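Local coordinates for protein CobC (Shigella flexneri 2a, PDB 6NRU) that probably removes the 5'-phosphate from alpha-ribazole 5'-phosphate and adenosylcobalamin 5'-phosphate, a step in assembling the nucleotide loop of vitamin B12, at residues A[180-185]-A[195-200]; A[50-55]-A[75-80]. All coordinates share one frame; numbering follows the deposited sequence.

Contact 1: residues A[180-185]-A[195-200]; sequences CWSAID and VLNSRA. With SO4 (sulfate ion), chain M.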
ATOM      1  N   CYS A 180      -4.534   4.824   9.646  1.00 34.50           N
ATOM      2  CA  CYS A 180      -4.181   3.749  10.557  1.00 33.63           C
ATOM      3  C   CYS A 180      -2.789   3.230  10.229  1.00 32.72           C
ATOM      4  O   CYS A 180      -2.192   3.578   9.208  1.00 32.51           O
ATOM      5  CB  CYS A 180      -5.191   2.598  10.477  1.00 35.20           C
ATOM      6  SG  CYS A 180      -6.913   3.045  10.774  1.00 38.76           S
ATOM      7  N   TRP A 181      -2.281   2.373  11.110  1.00 33.19           N
ATOM      8  CA  TRP A 181      -1.001   1.715  10.899  1.00 32.47           C
ATOM      9  C   TRP A 181      -1.113   0.257  11.321  1.00 31.74           C
ATOM     10  O   TRP A 181      -1.895  -0.091  12.213  1.00 30.57           O
ATOM     11  CB  TRP A 181       0.127   2.413  11.671  1.00 33.78           C
ATOM     12  CG  TRP A 181      -0.084   2.423  13.154  1.00 35.76           C
ATOM     13  CD1 TRP A 181      -0.741   3.374  13.883  1.00 35.63           C
ATOM     14  CD2 TRP A 181       0.359   1.433  14.091  1.00 35.69           C
ATOM     15  NE1 TRP A 181      -0.732   3.036  15.216  1.00 35.35           N
ATOM     16  CE2 TRP A 181      -0.063   1.850  15.370  1.00 35.26           C
ATOM     17  CE3 TRP A 181       1.074   0.237  13.974  1.00 34.30           C
ATOM     18  CZ2 TRP A 181       0.205   1.113  16.521  1.00 35.57           C
ATOM     19  CZ3 TRP A 181       1.340  -0.493  15.118  1.00 34.59           C
ATOM     20  CH2 TRP A 181       0.906  -0.052  16.376  1.00 34.95           C
ATOM     21  N   SER A 182      -0.331  -0.594  10.660  1.00 29.93           N
ATOM     22  CA  SER A 182      -0.287  -2.019  10.946  1.00 30.77           C
ATOM     23  C   SER A 182       1.162  -2.457  11.109  1.00 35.90           C
ATOM     24  O   SER A 182       2.093  -1.757  10.702  1.00 39.37           O
ATOM     25  CB  SER A 182      -0.956  -2.833   9.834  1.00 27.35           C
ATOM     26  OG  SER A 182      -2.226  -2.299   9.514  1.00 26.16           O
ATOM     27  N   ALA A 183       1.348  -3.632  11.706  1.00 35.63           N
ATOM     28  CA  ALA A 183       2.686  -4.170  11.901  1.00 29.33           C
ATOM     29  C   ALA A 183       2.651  -5.688  11.792  1.00 37.08           C
ATOM     30  O   ALA A 183       1.735  -6.334  12.306  1.00 28.99           O
ATOM     31  CB  ALA A 183       3.271  -3.746  13.254  1.00 30.96           C
ATOM     32  N   ILE A 184       3.645  -6.228  11.103  1.00 37.37           N
ATOM     33  CA  ILE A 184       3.823  -7.647  10.928  1.00 36.84           C
ATOM     34  C   ILE A 184       5.258  -8.057  11.250  1.00 37.84           C
ATOM     35  O   ILE A 184       6.181  -7.456  10.754  1.00 37.56           O
ATOM     36  CB  ILE A 184       3.434  -8.082   9.513  1.00 35.66           C
ATOM     37  CG1 ILE A 184       3.951  -9.479   9.231  1.00 37.57           C
ATOM     38  CG2 ILE A 184       3.922  -7.083   8.485  1.00 32.55           C
ATOM     39  CD1 ILE A 184       2.934 -10.352   8.573  1.00 36.81           C
ATOM     40  N   ASP A 185       5.435  -9.099  12.060  1.00 39.43           N
ATOM     41  CA  ASP A 185       6.758  -9.565  12.451  1.00 43.44           C
ATOM     42  C   ASP A 185       7.163 -10.767  11.609  1.00 43.99           C
ATOM     43  O   ASP A 185       6.344 -11.647  11.333  1.00 44.95           O
ATOM     44  CB  ASP A 185       6.787  -9.944  13.933  1.00 46.36           C
ATOM     45  CG  ASP A 185       7.158  -8.779  14.826  1.00 48.69           C
ATOM     46  OD1 ASP A 185       8.296  -8.275  14.710  1.00 50.19           O
ATOM     47  OD2 ASP A 185       6.310  -8.367  15.647  1.00 49.09           O
ATOM     48  N   VAL A 195      -0.497  -6.273  14.534  1.00 38.30           N
ATOM     49  CA  VAL A 195      -1.382  -5.117  14.635  1.00 37.79           C
ATOM     50  C   VAL A 195      -1.964  -4.837  13.257  1.00 36.70           C
ATOM     51  O   VAL A 195      -1.247  -4.873  12.253  1.00 36.97           O
ATOM     52  CB  VAL A 195      -0.648  -3.867  15.169  1.00 38.65           C
ATOM     53  CG1 VAL A 195      -1.571  -2.665  15.147  1.00 37.04           C
ATOM     54  CG2 VAL A 195      -0.117  -4.100  16.574  1.00 32.12           C
ATOM     55  N   LEU A 196      -3.264  -4.559  13.207  1.00 36.12           N
ATOM     56  CA  LEU A 196      -3.924  -4.221  11.952  1.00 33.60           C
ATOM     57  C   LEU A 196      -4.836  -3.027  12.180  1.00 33.90           C
ATOM     58  O   LEU A 196      -5.732  -3.085  13.027  1.00 33.43           O
ATOM     59  CB  LEU A 196      -4.722  -5.406  11.397  1.00 31.40           C
ATOM     60  CG  LEU A 196      -5.261  -5.216   9.976  1.00 30.08           C
ATOM     61  CD1 LEU A 196      -4.131  -5.214   8.964  1.00 28.51           C
ATOM     62  CD2 LEU A 196      -6.273  -6.291   9.630  1.00 30.93           C
ATOM     63  N   ASN A 197      -4.591  -1.949  11.435  1.00 35.48           N
ATOM     64  CA  ASN A 197      -5.466  -0.779  11.392  1.00 34.58           C
ATOM     65  C   ASN A 197      -5.658  -0.170  12.781  1.00 35.70           C
ATOM     66  O   ASN A 197      -6.776   0.020  13.260  1.00 38.07           O
ATOM     67  CB  ASN A 197      -6.811  -1.131  10.752  1.00 31.68           C
ATOM     68  CG  ASN A 197      -6.667  -1.557   9.310  1.00 29.75           C
ATOM     69  OD1 ASN A 197      -5.858  -1.001   8.571  1.00 29.23           O
ATOM     70  ND2 ASN A 197      -7.448  -2.549   8.901  1.00 30.19           N
ATOM     71  N   SER A 198      -4.538   0.145  13.418  1.00 35.49           N
ATOM     72  CA  SER A 198      -4.567   0.784  14.721  1.00 37.31           C
ATOM     73  C   SER A 198      -4.530   2.299  14.580  1.00 36.63           C
ATOM     74  O   SER A 198      -3.938   2.846  13.647  1.00 35.63           O
ATOM     75  CB  SER A 198      -3.391   0.323  15.581  1.00 39.22           C
ATOM     76  OG  SER A 198      -3.291   1.105  16.758  1.00 40.26           O
ATOM     77  N   ARG A 199      -5.186   2.974  15.523  1.00 38.07           N
ATOM     78  CA  ARG A 199      -5.082   4.420  15.674  1.00 38.98           C
ATOM     79  C   ARG A 199      -4.514   4.794  17.037  1.00 39.84           C
ATOM     80  O   ARG A 199      -4.674   5.935  17.480  1.00 40.04           O
ATOM     81  CB  ARG A 199      -6.440   5.087  15.463  1.00 39.87           C
ATOM     82  CG  ARG A 199      -6.893   5.115  14.019  1.00 41.74           C
ATOM     83  CD  ARG A 199      -8.353   5.510  13.907  1.00 44.42           C
ATOM     84  NE  ARG A 199      -8.954   4.979  12.690  1.00 47.80           N
ATOM     85  CZ  ARG A 199      -8.975   5.621  11.527  1.00 52.05           C
ATOM     86  NH1 ARG A 199      -8.424   6.825  11.423  1.00 55.02           N
ATOM     87  NH2 ARG A 199      -9.541   5.060  10.467  1.00 52.38           N
ATOM     88  N   ALA A 200      -3.864   3.851  17.711  1.00 41.04           N
ATOM     89  CA  ALA A 200      -3.247   4.100  19.002  1.00 45.56           C
ATOM     90  C   ALA A 200      -1.777   4.466  18.829  1.00 47.72           C
ATOM     91  O   ALA A 200      -1.199   4.348  17.746  1.00 48.21           O
ATOM     92  CB  ALA A 200      -3.388   2.877  19.905  1.00 35.29           C
TER
HETATM   93  S   SO4 M 301      -9.754  10.173   9.908  1.00112.96           S
HETATM   94  O1  SO4 M 301      -8.782   9.116   9.644  1.00112.67           O
HETATM   95  O2  SO4 M 301     -10.755  10.184   8.848  1.00113.12           O
HETATM   96  O3  SO4 M 301     -10.411   9.924  11.187  1.00113.16           O
HETATM   97  O4  SO4 M 301      -9.080  11.469   9.952  1.00113.14           O
HETATM   98  O   HOH W   1      -3.122   0.064   8.444  1.00 42.90           O
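One face of the Trp181 indole is covered by two side chains of 195-200. Ser198 CB sits over the five-membered ring of Trp181, 4.0 Å from its centroid. Val195 CG1 covers the six-membered ring from the same face, also as a CH-pi contact. At the edge, in the ring plane, Trp181 NE1 donates to Ala200 O at 2.9 Å. This bond helps to fix the rotation of the indole. The ring gets there because Trp181 CG stands between the backbone N and the carbonyl carbon (chi1 61°). The Arg199 guanidinium has Cys180 SG over one face, 3.3 Å from Arg199 NH2. At its edge, Arg199 NH1 donates to sulfate O1 at 2.9 Å. The sulfate probably comes from the crystallisation liquor, and Arg33 and Gln37 also bind it.

The backbones pair antiparallel. Trp181 and Ser198 form a hydrogen-bonded pair, as do Ala183 and Val195. Between them Asn197 is the extra residue of a G1 beta bulge, with positive phi (58°). Asn197 N donates to Ser182 OG at 3.1 Å. A water bridges Ser182 OG and Asn197 OD1. Asn197 OD1 also accepts from Asp177 N, and Asn197 ND2 donates to Arg175 O. Ser198 OG accepts from Ala200 N at 3.0 Å, an ST turn.

The two segments belong to the hairpin of strands 181-187 and 190-198 at one edge of the sheet. Strand 5-10 pairs with 181-187 on its other side, where Trp7 meets the Trp181 ring. Helix 153-163 touches Leu196 and Ile184.

Contact 2: residues A[50-55]-A[75-80]; sequences FDLVLC and PVHIIP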
ATOM      1  N   PHE A  50      12.377   3.786  13.989  1.00 56.03           N
ATOM      2  CA  PHE A  50      12.618   3.178  12.691  1.00 54.88           C
ATOM      3  C   PHE A  50      14.090   3.298  12.311  1.00 54.75           C
ATOM      4  O   PHE A  50      14.799   4.211  12.747  1.00 55.32           O
ATOM      5  CB  PHE A  50      11.758   3.839  11.613  1.00 53.21           C
ATOM      6  CG  PHE A  50      10.286   3.837  11.915  1.00 52.37           C
ATOM      7  CD1 PHE A  50       9.517   2.712  11.673  1.00 50.22           C
ATOM      8  CD2 PHE A  50       9.670   4.967  12.429  1.00 53.35           C
ATOM      9  CE1 PHE A  50       8.165   2.712  11.944  1.00 50.09           C
ATOM     10  CE2 PHE A  50       8.317   4.972  12.702  1.00 52.70           C
ATOM     11  CZ  PHE A  50       7.562   3.844  12.459  1.00 50.96           C
ATOM     12  N   ASP A  51      14.547   2.353  11.494  1.00 53.77           N
ATOM     13  CA  ASP A  51      15.877   2.407  10.909  1.00 55.20           C
ATOM     14  C   ASP A  51      15.842   2.306   9.393  1.00 54.89           C
ATOM     15  O   ASP A  51      16.907   2.309   8.762  1.00 58.47           O
ATOM     16  CB  ASP A  51      16.767   1.297  11.487  1.00 56.49           C
ATOM     17  CG  ASP A  51      16.044  -0.027  11.613  1.00 57.44           C
ATOM     18  OD1 ASP A  51      16.609  -0.954  12.234  1.00 59.52           O
ATOM     19  OD2 ASP A  51      14.914  -0.142  11.094  1.00 56.59           O
ATOM     20  N   LEU A  52      14.657   2.225   8.792  1.00 51.69           N
ATOM     21  CA  LEU A  52      14.533   2.132   7.346  1.00 50.29           C
ATOM     22  C   LEU A  52      13.117   2.524   6.950  1.00 48.66           C
ATOM     23  O   LEU A  52      12.161   2.202   7.659  1.00 49.91           O
ATOM     24  CB  LEU A  52      14.853   0.716   6.850  1.00 38.61           C
ATOM     25  CG  LEU A  52      14.937   0.542   5.333  1.00 37.60           C
ATOM     26  CD1 LEU A  52      16.039   1.421   4.746  1.00 38.35           C
ATOM     27  CD2 LEU A  52      15.162  -0.915   4.978  1.00 37.90           C
ATOM     28  N   VAL A  53      12.991   3.222   5.825  1.00 45.82           N
ATOM     29  CA  VAL A  53      11.694   3.582   5.264  1.00 41.62           C
ATOM     30  C   VAL A  53      11.680   3.153   3.803  1.00 41.48           C
ATOM     31  O   VAL A  53      12.549   3.561   3.025  1.00 43.01           O
ATOM     32  CB  VAL A  53      11.397   5.086   5.384  1.00 38.09           C
ATOM     33  CG1 VAL A  53      10.072   5.409   4.711  1.00 34.97           C
ATOM     34  CG2 VAL A  53      11.374   5.513   6.846  1.00 38.48           C
ATOM     35  N   LEU A  54      10.708   2.326   3.437  1.00 40.55           N
ATOM     36  CA  LEU A  54      10.491   1.914   2.057  1.00 40.59           C
ATOM     37  C   LEU A  54       9.157   2.480   1.595  1.00 42.90           C
ATOM     38  O   LEU A  54       8.136   2.301   2.267  1.00 44.92           O
ATOM     39  CB  LEU A  54      10.502   0.391   1.927  1.00 39.18           C
ATOM     40  CG  LEU A  54      11.643  -0.341   2.637  1.00 39.33           C
ATOM     41  CD1 LEU A  54      11.483  -1.846   2.497  1.00 38.98           C
ATOM     42  CD2 LEU A  54      12.989   0.106   2.095  1.00 40.40           C
ATOM     43  N   CYS A  55       9.166   3.161   0.456  1.00 42.27           N
ATOM     44  CA  CYS A  55       8.013   3.917  -0.001  1.00 41.07           C
ATOM     45  C   CYS A  55       7.769   3.651  -1.479  1.00 42.01           C
ATOM     46  O   CYS A  55       8.699   3.365  -2.239  1.00 43.61           O
ATOM     47  CB  CYS A  55       8.222   5.419   0.243  1.00 39.93           C
ATOM     48  SG  CYS A  55       6.820   6.465  -0.153  1.00 39.72           S
ATOM     49  N   PRO A  75      16.478   7.347   6.375  1.00 69.76           N
ATOM     50  CA  PRO A  75      16.707   6.995   4.964  1.00 66.83           C
ATOM     51  C   PRO A  75      15.448   6.428   4.322  1.00 60.41           C
ATOM     52  O   PRO A  75      14.787   5.553   4.886  1.00 58.51           O
ATOM     53  CB  PRO A  75      17.822   5.944   5.038  1.00 68.94           C
ATOM     54  CG  PRO A  75      18.451   6.143   6.392  1.00 71.80           C
ATOM     55  CD  PRO A  75      17.318   6.547   7.279  1.00 70.89           C
ATOM     56  N   VAL A  76      15.130   6.924   3.126  1.00 56.52           N
ATOM     57  CA  VAL A  76      13.900   6.580   2.421  1.00 52.60           C
ATOM     58  C   VAL A  76      14.270   5.922   1.099  1.00 52.98           C
ATOM     59  O   VAL A  76      14.835   6.572   0.211  1.00 59.35           O
ATOM     60  CB  VAL A  76      13.014   7.809   2.180  1.00 51.66           C
ATOM     61  CG1 VAL A  76      11.789   7.428   1.358  1.00 49.03           C
ATOM     62  CG2 VAL A  76      12.609   8.439   3.503  1.00 52.90           C
ATOM     63  N   HIS A  77      13.943   4.640   0.960  1.00 46.46           N
ATOM     64  CA  HIS A  77      14.099   3.936  -0.304  1.00 45.41           C
ATOM     65  C   HIS A  77      12.791   4.011  -1.078  1.00 45.03           C
ATOM     66  O   HIS A  77      11.719   3.758  -0.523  1.00 45.21           O
ATOM     67  CB  HIS A  77      14.483   2.473  -0.085  1.00 47.41           C
ATOM     68  CG  HIS A  77      15.799   2.276   0.598  1.00 52.36           C
ATOM     69  ND1 HIS A  77      16.588   1.167   0.380  1.00 54.24           N
ATOM     70  CD2 HIS A  77      16.461   3.035   1.505  1.00 54.80           C
ATOM     71  CE1 HIS A  77      17.682   1.254   1.117  1.00 56.18           C
ATOM     72  NE2 HIS A  77      17.629   2.379   1.809  1.00 56.25           N
ATOM     73  N   ILE A  78      12.880   4.355  -2.356  1.00 47.92           N
ATOM     74  CA  ILE A  78      11.722   4.385  -3.241  1.00 46.96           C
ATOM     75  C   ILE A  78      11.697   3.067  -4.001  1.00 45.61           C
ATOM     76  O   ILE A  78      12.527   2.832  -4.885  1.00 46.73           O
ATOM     77  CB  ILE A  78      11.768   5.585  -4.195  1.00 49.31           C
ATOM     78  CG1 ILE A  78      11.896   6.884  -3.403  1.00 51.22           C
ATOM     79  CG2 ILE A  78      10.518   5.627  -5.042  1.00 48.49           C
ATOM     80  CD1 ILE A  78      10.709   7.163  -2.510  1.00 50.05           C
ATOM     81  N   ILE A  79      10.752   2.200  -3.654  1.00 43.41           N
ATOM     82  CA  ILE A  79      10.659   0.859  -4.226  1.00 43.59           C
ATOM     83  C   ILE A  79       9.529   0.864  -5.251  1.00 45.09           C
ATOM     84  O   ILE A  79       8.362   1.060  -4.871  1.00 44.05           O
ATOM     85  CB  ILE A  79      10.423  -0.198  -3.139  1.00 41.67           C
ATOM     86  CG1 ILE A  79      11.480  -0.071  -2.042  1.00 39.96           C
ATOM     87  CG2 ILE A  79      10.440  -1.597  -3.732  1.00 43.37           C
ATOM     88  CD1 ILE A  79      12.897  -0.234  -2.545  1.00 40.71           C
ATOM     89  N   PRO A  80       9.814   0.664  -6.543  1.00 46.75           N
ATOM     90  CA  PRO A  80       8.730   0.622  -7.536  1.00 48.06           C
ATOM     91  C   PRO A  80       7.817  -0.578  -7.377  1.00 49.08           C
ATOM     92  O   PRO A  80       6.679  -0.537  -7.865  1.00 50.01           O
ATOM     93  CB  PRO A  80       9.477   0.572  -8.880  1.00 49.26           C
ATOM     94  CG  PRO A  80      10.910   0.898  -8.562  1.00 48.42           C
ATOM     95  CD  PRO A  80      11.134   0.452  -7.158  1.00 47.05           C
TER
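Pro75 meets Val53 through its carbonyl. Pro75 O takes a weak hydrogen bond from Val53 N at 3.1 Å, bent at the hydrogen to 134°. It also lies close to Val53 CB.

Val76 pairs with Val53 in the parallel register. The two side chains lie side by side and point the same way, with Val76 CG2 4.0 Å from Val53 CB. Val76 CG1 reaches on to Cys55 CB.

His77 projects from the other face of the sheet and carries much of the contact. His77 N donates to Val53 O at 2.7 Å. His77 O accepts from Cys55 N at 2.8 Å, so the residue is tied to two residues on the neighbouring strand. Leu52 CD1 sits over one face of the His77 imidazole, 3.8 Å from the ring centroid, in a CH-pi contact. The leucine side chain crosses that of His77 at about a right angle. From Leu54, which runs alongside His77, the CD2 methyl touches His77 CB at 3.5 Å. CG of His77 is anti to its carbonyl carbon (chi1 -63°), which sets one ring face against Leu52 CD1.

Ile78 returns to the face of Val53 and Cys55. Ile78 CD1 meets Cys55 CB at 4.1 Å, and Gln62 of helix 59-69 touches both residues.

Ile79 N donates to Cys55 O at 2.8 Å and completes the run of backbone bonds. Ile79 CG1 packs on Leu54 CB, and Phe134 of helix 124-136 touches both side chains.

Strand 52-55, helix 59-69 and strand 76-78 form a beta-alpha-beta crossover. The helix covers the Val53 and Cys55 face. This unit makes one edge of the mixed sheet of the histidine phosphatase fold.

Both contacts belong to one six-stranded mixed sheet and include its two outermost strands. Contact 2 pairs edge strand 76-78 with 52-55; contact 1 pairs 181-187 with edge strand 190-198. Strands 146-151 and 5-10 lie between them. The centres are 18 Å apart, and the nearest atoms are about 8 Å apart without touching. Along the chain, contact 2 closes before contact 1 opens. Contact 2 is a parallel crossover through a helix, contact 1 an antiparallel hairpin. The probable phosphohistidine residue, His11, follows strand 5-10, one of the two central strands. The His11 side chain is about 8 Å from that of Cys55 and about 11 Å from that of Cys180, so both contacts come near the probable active site.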